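Local coordinates for protein D-alanine--D-alanine ligase (Acinetobacter baumannii ACICU, PDB 5D8D) that joins two D-alanine molecules at the expense of ATP, supplying D-alanyl-D-alanine for peptidoglycan and bacterial cell wall formation, at residues 60-65 with 297-302; 237-242 with 252-257. One frame throughout, in Å; residues are numbered along the deposited sequence.

Interaction 1: residues 60-65 with 297-302; sequences RAFIVL and VAILEQ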
loop_
_atom_site.group_PDB
_atom_site.type_symbol
_atom_site.label_atom_id
_atom_site.label_comp_id
_atom_site.label_asym_id
_atom_site.label_seq_id
_atom_site.Cartn_x
_atom_site.Cartn_y
_atom_site.Cartn_z
ATOM N N ARG A 60 -4.798 -10.409 -20.773
ATOM C CA ARG A 60 -5.263 -9.500 -19.713
ATOM C C ARG A 60 -6.065 -10.264 -18.669
ATOM O O ARG A 60 -6.449 -11.403 -18.906
ATOM C CB ARG A 60 -6.124 -8.330 -20.279
ATOM C CG ARG A 60 -7.533 -8.678 -20.774
ATOM C CD ARG A 60 -7.909 -8.150 -22.156
ATOM N NE ARG A 60 -7.340 -6.842 -22.372
ATOM C CZ ARG A 60 -6.452 -6.498 -23.298
ATOM N NH1 ARG A 60 -6.039 -7.328 -24.239
ATOM N NH2 ARG A 60 -6.001 -5.258 -23.290
ATOM N N ALA A 61 -6.346 -9.608 -17.540
ATOM C CA ALA A 61 -7.036 -10.212 -16.446
ATOM C C ALA A 61 -8.185 -9.348 -15.930
ATOM O O ALA A 61 -8.049 -8.135 -15.798
ATOM C CB ALA A 61 -6.048 -10.485 -15.330
ATOM N N PHE A 62 -9.282 -10.016 -15.575
ATOM C CA PHE A 62 -10.453 -9.403 -14.911
ATOM C C PHE A 62 -10.407 -9.943 -13.495
ATOM O O PHE A 62 -10.575 -11.156 -13.322
ATOM C CB PHE A 62 -11.761 -9.846 -15.612
ATOM C CG PHE A 62 -12.976 -9.076 -15.206
ATOM C CD1 PHE A 62 -13.383 -9.009 -13.893
ATOM C CD2 PHE A 62 -13.754 -8.439 -16.159
ATOM C CE1 PHE A 62 -14.506 -8.278 -13.531
ATOM C CE2 PHE A 62 -14.874 -7.704 -15.798
ATOM C CZ PHE A 62 -15.251 -7.630 -14.485
ATOM N N ILE A 63 -10.176 -9.077 -12.499
ATOM C CA ILE A 63 -9.928 -9.529 -11.119
ATOM C C ILE A 63 -11.215 -9.447 -10.307
ATOM O O ILE A 63 -11.849 -8.401 -10.193
ATOM C CB ILE A 63 -8.862 -8.697 -10.387
ATOM C CG1 ILE A 63 -7.499 -8.753 -11.127
ATOM C CG2 ILE A 63 -8.704 -9.193 -8.948
ATOM C CD1 ILE A 63 -6.469 -7.769 -10.634
ATOM N N VAL A 64 -11.576 -10.567 -9.704
ATOM C CA VAL A 64 -12.767 -10.638 -8.905
ATOM C C VAL A 64 -12.478 -11.590 -7.734
ATOM O O VAL A 64 -13.358 -12.303 -7.238
ATOM C CB VAL A 64 -13.905 -10.979 -9.883
ATOM C CG1 VAL A 64 -14.328 -12.427 -9.840
ATOM C CG2 VAL A 64 -15.029 -10.001 -9.773
ATOM N N LEU A 65 -11.223 -11.518 -7.259
ATOM C CA LEU A 65 -10.761 -12.163 -6.029
ATOM C C LEU A 65 -11.024 -11.215 -4.880
ATOM O O LEU A 65 -10.395 -10.197 -4.793
ATOM C CB LEU A 65 -9.244 -12.392 -6.086
ATOM C CG LEU A 65 -8.719 -13.402 -7.085
ATOM C CD1 LEU A 65 -7.231 -13.225 -7.338
ATOM C CD2 LEU A 65 -9.003 -14.809 -6.579
ATOM N N VAL A 297 -18.213 -5.858 -19.767
ATOM C CA VAL A 297 -17.370 -5.350 -20.849
ATOM C C VAL A 297 -16.719 -3.970 -20.490
ATOM O O VAL A 297 -15.541 -3.722 -20.768
ATOM C CB VAL A 297 -18.164 -5.308 -22.166
ATOM C CG1 VAL A 297 -17.448 -4.490 -23.242
ATOM C CG2 VAL A 297 -18.380 -6.737 -22.662
ATOM N N ALA A 298 -17.475 -3.104 -19.845
ATOM C CA ALA A 298 -16.986 -1.769 -19.528
ATOM C C ALA A 298 -15.870 -1.806 -18.465
ATOM O O ALA A 298 -14.889 -1.052 -18.550
ATOM C CB ALA A 298 -18.143 -0.876 -19.086
ATOM N N ILE A 299 -16.009 -2.668 -17.465
ATOM C CA ILE A 299 -14.922 -2.904 -16.531
ATOM C C ILE A 299 -13.679 -3.387 -17.325
ATOM O O ILE A 299 -12.596 -2.848 -17.182
ATOM C CB ILE A 299 -15.343 -3.880 -15.408
ATOM C CG1 ILE A 299 -16.364 -3.199 -14.488
ATOM C CG2 ILE A 299 -14.152 -4.359 -14.574
ATOM C CD1 ILE A 299 -17.199 -4.151 -13.615
ATOM N N LEU A 300 -13.844 -4.364 -18.192
ATOM C CA LEU A 300 -12.710 -4.920 -18.917
ATOM C C LEU A 300 -12.060 -3.892 -19.873
ATOM O O LEU A 300 -10.889 -4.000 -20.211
ATOM C CB LEU A 300 -13.164 -6.159 -19.712
ATOM C CG LEU A 300 -12.078 -6.999 -20.368
ATOM C CD1 LEU A 300 -11.068 -7.460 -19.331
ATOM C CD2 LEU A 300 -12.714 -8.198 -21.030
ATOM N N GLU A 301 -12.836 -2.920 -20.334
ATOM C CA GLU A 301 -12.337 -1.896 -21.263
ATOM C C GLU A 301 -11.250 -1.029 -20.655
ATOM O O GLU A 301 -10.408 -0.552 -21.373
ATOM C CB GLU A 301 -13.478 -1.037 -21.790
ATOM C CG GLU A 301 -14.155 -1.655 -23.001
ATOM C CD GLU A 301 -15.407 -0.915 -23.406
ATOM O OE1 GLU A 301 -15.794 -0.010 -22.641
ATOM O OE2 GLU A 301 -15.984 -1.244 -24.479
ATOM N N GLN A 302 -11.219 -0.897 -19.337
ATOM C CA GLN A 302 -10.084 -0.251 -18.647
ATOM C C GLN A 302 -8.758 -0.869 -19.011
ATOM O O GLN A 302 -7.753 -0.178 -18.888
ATOM C CB GLN A 302 -10.164 -0.339 -17.124
ATOM C CG GLN A 302 -11.438 0.196 -16.470
ATOM C CD GLN A 302 -11.822 -0.551 -15.161
ATOM O OE1 GLN A 302 -10.957 -1.095 -14.448
ATOM N NE2 GLN A 302 -13.110 -0.534 -14.831
#

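Interaction 2: residues 237-242 with 252-257; sequences ALCLRA and GRIDAM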
loop_
_atom_site.group_PDB
_atom_site.type_symbol
_atom_site.label_atom_id
_atom_site.label_comp_id
_atom_site.label_asym_id
_atom_site.label_seq_id
_atom_site.Cartn_x
_atom_site.Cartn_y
_atom_site.Cartn_z
ATOM N N ALA A 237 -19.342 13.841 -5.844
ATOM C CA ALA A 237 -18.124 14.674 -5.938
ATOM C C ALA A 237 -17.143 14.397 -4.799
ATOM O O ALA A 237 -15.948 14.225 -4.999
ATOM C CB ALA A 237 -18.502 16.142 -5.940
ATOM N N LEU A 238 -17.656 14.352 -3.596
ATOM C CA LEU A 238 -16.836 14.056 -2.442
ATOM C C LEU A 238 -16.160 12.681 -2.567
ATOM O O LEU A 238 -14.960 12.536 -2.328
ATOM C CB LEU A 238 -17.702 14.111 -1.185
ATOM C CG LEU A 238 -16.981 13.797 0.106
ATOM C CD1 LEU A 238 -16.002 14.928 0.380
ATOM C CD2 LEU A 238 -17.964 13.596 1.262
ATOM N N CYS A 239 -16.959 11.685 -2.954
ATOM C CA CYS A 239 -16.486 10.316 -3.117
ATOM C C CYS A 239 -15.532 10.194 -4.297
ATOM O O CYS A 239 -14.622 9.392 -4.257
ATOM C CB CYS A 239 -17.660 9.337 -3.246
ATOM S SG CYS A 239 -18.589 9.201 -1.707
ATOM N N LEU A 240 -15.742 10.971 -5.345
ATOM C CA LEU A 240 -14.787 10.980 -6.446
ATOM C C LEU A 240 -13.433 11.352 -5.929
ATOM O O LEU A 240 -12.463 10.706 -6.260
ATOM C CB LEU A 240 -15.201 11.955 -7.537
ATOM C CG LEU A 240 -14.286 12.096 -8.743
ATOM C CD1 LEU A 240 -14.022 10.770 -9.408
ATOM C CD2 LEU A 240 -14.945 13.053 -9.706
ATOM N N ARG A 241 -13.376 12.382 -5.093
ATOM C CA ARG A 241 -12.111 12.849 -4.527
ATOM C C ARG A 241 -11.500 11.843 -3.569
ATOM O O ARG A 241 -10.286 11.680 -3.511
ATOM C CB ARG A 241 -12.295 14.179 -3.804
ATOM C CG ARG A 241 -12.739 15.304 -4.709
ATOM C CD ARG A 241 -12.243 16.632 -4.180
ATOM N NE ARG A 241 -12.910 17.010 -2.939
ATOM C CZ ARG A 241 -12.415 17.834 -2.006
ATOM N NH1 ARG A 241 -11.197 18.375 -2.115
ATOM N NH2 ARG A 241 -13.150 18.119 -0.929
ATOM N N ALA A 242 -12.339 11.176 -2.803
ATOM C CA ALA A 242 -11.867 10.108 -1.923
ATOM C C ALA A 242 -11.282 8.958 -2.744
ATOM O O ALA A 242 -10.316 8.306 -2.322
ATOM C CB ALA A 242 -13.001 9.609 -1.035
ATOM N N GLY A 252 -15.119 0.211 -8.425
ATOM C CA GLY A 252 -15.053 0.096 -6.977
ATOM C C GLY A 252 -16.200 0.839 -6.291
ATOM O O GLY A 252 -17.068 1.434 -6.943
ATOM N N ARG A 253 -16.189 0.802 -4.974
ATOM C CA ARG A 253 -17.214 1.439 -4.165
ATOM C C ARG A 253 -16.536 2.244 -3.069
ATOM O O ARG A 253 -15.506 1.798 -2.524
ATOM C CB ARG A 253 -18.072 0.395 -3.491
ATOM C CG ARG A 253 -19.003 -0.392 -4.402
ATOM C CD ARG A 253 -19.676 -1.554 -3.651
ATOM N NE ARG A 253 -20.114 -1.110 -2.335
ATOM C CZ ARG A 253 -20.194 -1.851 -1.238
ATOM N NH1 ARG A 253 -19.914 -3.153 -1.257
ATOM N NH2 ARG A 253 -20.592 -1.270 -0.096
ATOM N N ILE A 254 -17.115 3.405 -2.754
ATOM C CA ILE A 254 -16.812 4.118 -1.534
ATOM C C ILE A 254 -18.037 4.056 -0.664
ATOM O O ILE A 254 -19.144 4.341 -1.135
ATOM C CB ILE A 254 -16.559 5.590 -1.820
ATOM C CG1 ILE A 254 -15.374 5.748 -2.803
ATOM C CG2 ILE A 254 -16.342 6.362 -0.513
ATOM C CD1 ILE A 254 -14.004 5.717 -2.176
ATOM N N ASP A 255 -17.867 3.723 0.605
ATOM C CA ASP A 255 -18.975 3.823 1.565
ATOM C C ASP A 255 -18.894 5.110 2.371
ATOM O O ASP A 255 -17.800 5.585 2.734
ATOM C CB ASP A 255 -18.969 2.656 2.513
ATOM C CG ASP A 255 -19.304 1.336 1.824
ATOM O OD1 ASP A 255 -19.755 1.303 0.636
ATOM O OD2 ASP A 255 -19.104 0.311 2.514
ATOM N N ALA A 256 -20.052 5.674 2.667
ATOM C CA ALA A 256 -20.103 6.939 3.396
ATOM C C ALA A 256 -21.338 7.006 4.293
ATOM O O ALA A 256 -22.281 6.231 4.133
ATOM C CB ALA A 256 -20.068 8.101 2.419
ATOM N N MET A 257 -21.282 7.916 5.255
ATOM C CA MET A 257 -22.363 8.228 6.189
ATOM C C MET A 257 -22.902 9.644 5.899
ATOM O O MET A 257 -22.126 10.538 5.570
ATOM C CB MET A 257 -21.788 8.204 7.601
ATOM C CG MET A 257 -22.677 7.580 8.643
ATOM S SD MET A 257 -22.801 5.799 8.448
ATOM C CE MET A 257 -22.977 5.254 10.162
#

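Interaction 1: residues 60-65 with 297-302
Phe62 reaches from its strand to the helix and sets the far end of its ring against Ile299. The touching atoms are CZ of Phe62 and the branch methyl CG2 of Ile299, 3.5 Å apart. CE2 of Phe62 lies almost as near, 3.6 Å from the same CG2. The methyl meets the ring obliquely, and the two side chains cross at about a right angle. With chi1 at -168°, the Phe62 ring is swung opposite its own backbone N and extends toward the helix. Leu300 CB lies 4.3 Å from Phe62 CD2. Leu300 CG is anti to its backbone N (chi1 -171°), and the end of the side chain comes nearer the strand than its first bond suggests. There Leu300 CD1 meets Arg60 CG, 4.0 Å away. The guanidinium group of Arg60 turns to other partners: NE hydrogen-bonds to Thr303 OG1 and NH1 to the carbonyl O of Phe7. Hydrocarbon groups make the contact, and no hydrogen bond crosses it. The axes of strand 60-63 and helix 297-301 come within 9.2 Å, and their N-to-C directions differ by 126°. Strand 60-63 pairs with strand 9-13, and Ala61 also bonds to Pro85 through the backbone. Helix 292-301 packs on one side, where Val31 and Leu35 of helix 21-37 also touch Phe62. Ala61 and Ile63 instead meet Leu79 of helix 74-81.

Interaction 2: residues 237-242 with 252-257
Ile254 of the strand packs against Cys239 and Ala242 of the helix, using different branches for each. Its CG2 lies 3.8 Å from Cys239 SG, the closest approach of the contact. Its CD1 reaches Ala242 CB at 4.2 Å. The branches part at CB: CG2 lies opposite the backbone N, CG1 lies beside it (chi1 -59°), and the turn at chi2 (-84°) brings CD1 to the alanine. The CB atoms of Cys239 and Ile254 also meet, at 4.2 Å. All three residues are buried, and no hydrogen bond crosses between the segments. The packing thins out toward Ala256, which faces the helix but makes no close contact. Ala237 and Arg241 lie on the exposed side of the helix. Across the strand, Asp255 points away from the helix and is partly exposed. Its OD1 forms a salt bridge with Arg253 NH2 at 2.8 Å, although the hydrogen bond within it is weak. Thr185 OG1 hydrogen-bonds with both Asp255 OD1 and Arg253 NE. Helix 229-245 thus covers one face of the ATP-grasp sheet containing strands 181-189, 252-259 and 264-270. On the other, Asp255 and Glu268 are predicted ligands of one magnesium, Glu268 and Asn270 of a second.

Overall arrangement
Both contacts are buried helix-on-strand packing without a hydrogen bond between segments, but they share no helix or strand. Interaction 1 joins a strand of the parallel N-terminal sheet to a helix near the C-terminus, 232 residues apart at the closest ends. It thereby ties the N-terminal part of the chain to its end. Interaction 2 is local, with a helix packing on a strand that follows soon after it in the sequence. Its strand is an inner one of an antiparallel sheet. A phenylalanine ring and a leucine carry most of interaction 1, while small side chains around an isoleucine make interaction 2. Their centres lie 21 Å apart. Only interaction 2 includes a predicted magnesium ligand.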